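Local coordinates for protein glucosidase (Croceicoccus marinus, PDB 5Z3K) that probably hydrolyses O-glycosidic bonds as a beta-glucosidase of glycoside hydrolase family 39, at residues E245-A248 and I249-K252. Sequence-based numbering, arbitrary orientation.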
loop_
_atom_site.group_PDB
_atom_site.type_symbol
_atom_site.label_atom_id
_atom_site.label_comp_id
_atom_site.label_asym_id
_atom_site.label_seq_id
_atom_site.Cartn_x
_atom_site.Cartn_y
_atom_site.Cartn_z
ATOM N N GLU A 245 2.172 -17.351 3.431
ATOM C CA GLU A 245 1.101 -18.334 3.309
ATOM C C GLU A 245 0.357 -18.184 1.987
ATOM O O GLU A 245 0.026 -19.183 1.334
ATOM C CB GLU A 245 0.143 -18.209 4.491
ATOM C CG GLU A 245 -1.012 -19.187 4.438
ATOM C CD GLU A 245 -0.550 -20.630 4.521
ATOM O OE1 GLU A 245 0.598 -20.862 4.967
ATOM O OE2 GLU A 245 -1.334 -21.527 4.138
ATOM N N VAL A 246 0.107 -16.946 1.565
ATOM C CA VAL A 246 -0.575 -16.721 0.295
ATOM C C VAL A 246 0.284 -17.212 -0.856
ATOM O O VAL A 246 -0.210 -17.830 -1.810
ATOM C CB VAL A 246 -0.931 -15.232 0.141
ATOM C CG1 VAL A 246 -1.512 -14.982 -1.231
ATOM C CG2 VAL A 246 -1.897 -14.814 1.230
ATOM N N ARG A 247 1.586 -16.938 -0.787
ATOM C CA ARG A 247 2.511 -17.423 -1.799
ATOM C C ARG A 247 2.407 -18.931 -1.959
ATOM O O ARG A 247 2.345 -19.441 -3.083
ATOM C CB ARG A 247 3.941 -17.030 -1.427
ATOM C CG ARG A 247 4.968 -17.515 -2.438
ATOM C CD ARG A 247 5.007 -16.573 -3.621
ATOM N NE ARG A 247 4.169 -17.038 -4.723
ATOM C CZ ARG A 247 3.798 -16.285 -5.756
ATOM N NH1 ARG A 247 4.178 -15.011 -5.826
ATOM N NH2 ARG A 247 3.041 -16.806 -6.722
ATOM N N ALA A 248 2.340 -19.657 -0.841
ATOM C CA ALA A 248 2.273 -21.121 -0.907
ATOM C C ALA A 248 0.980 -21.611 -1.563
ATOM O O ALA A 248 0.993 -22.602 -2.305
ATOM C CB ALA A 248 2.414 -21.712 0.493
ATOM N N ILE A 249 -0.149 -20.953 -1.286
ATOM C CA ILE A 249 -1.418 -21.382 -1.880
ATOM C C ILE A 249 -1.450 -21.055 -3.366
ATOM O O ILE A 249 -1.915 -21.860 -4.187
ATOM C CB ILE A 249 -2.601 -20.740 -1.134
ATOM C CG1 ILE A 249 -2.695 -21.283 0.283
ATOM C CG2 ILE A 249 -3.917 -20.963 -1.883
ATOM C CD1 ILE A 249 -3.458 -20.386 1.193
ATOM N N VAL A 250 -0.962 -19.871 -3.740
ATOM C CA VAL A 250 -0.921 -19.503 -5.152
ATOM C C VAL A 250 0.002 -20.439 -5.926
ATOM O O VAL A 250 -0.320 -20.871 -7.039
ATOM C CB VAL A 250 -0.503 -18.028 -5.303
ATOM C CG1 VAL A 250 -0.276 -17.684 -6.761
ATOM C CG2 VAL A 250 -1.574 -17.124 -4.697
ATOM N N ASP A 251 1.162 -20.771 -5.355
ATOM C CA ASP A 251 2.071 -21.683 -6.049
ATOM C C ASP A 251 1.450 -23.066 -6.206
ATOM O O ASP A 251 1.693 -23.756 -7.205
ATOM C CB ASP A 251 3.392 -21.807 -5.291
ATOM C CG ASP A 251 4.283 -20.583 -5.423
ATOM O OD1 ASP A 251 4.048 -19.716 -6.300
ATOM O OD2 ASP A 251 5.239 -20.499 -4.623
ATOM N N LYS A 252 0.651 -23.461 -5.274
ATOM C CA LYS A 252 0.023 -24.761 -5.279
ATOM C C LYS A 252 -0.842 -24.931 -6.502
ATOM O O LYS A 252 -1.015 -25.987 -6.932
ATOM C CB LYS A 252 -0.737 -24.944 -4.005
ATOM C CG LYS A 252 -1.542 -26.197 -3.817
ATOM C CD LYS A 252 -2.542 -26.016 -2.694
ATOM C CE LYS A 252 -1.813 -25.886 -1.395
ATOM N NZ LYS A 252 -2.609 -25.498 -0.212
#
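Arg247 reaches along its own helix to Asp251, an i to i+4 salt bridge on helix 238-252, which links strands 223-229 and 259-266 in a beta-alpha-beta crossover of the (beta/alpha)8 TIM barrel. From CB the arginine sets out with CG anti to the backbone N (chi1 180°), and CG lies 3.7 Å from Asp251 OD2. Bends at chi2 and chi3 carry CD past OD2, at 4.1 Å, and bring the guanidinium over to OD1. NE meets Asp251 OD1 at 3.1 Å, and NH2 completes a fork on that same oxygen; both bonds are weak, with N-H...O angles near 130°. The guanidinium and carboxylate planes are 21° apart, but both donors converge on OD1 instead of pairing with two oxygens. CZ, which joins them, is 3.5 Å from OD1. NH2 also lies obliquely against Val250 CG1, at 3.4 Å, while NH1 donates to Thr258 O, just before strand 259-266. A long, multi-donor side chain suits this site because it can serve a carboxylate and a backbone carbonyl together; a leucine here would probably leave Asp251 without its ionic mate and Thr258 O without this donor.

Branched Val246 and Val250 suit the buried side: both pack on Leu224 and Leu260 of the flanking strands, and their CG1 and CG2, respectively, meet at 4.1 Å. Buried Ile249 lays its CG1-CD1 branch alongside Glu245 O, with CD1 3.8 Å from OE2 of Glu245, whose carboxylate suits an exposed position. Beneath runs regular helical bonding, in which Val250 N donates almost straight to Val246 O at 2.9 Å.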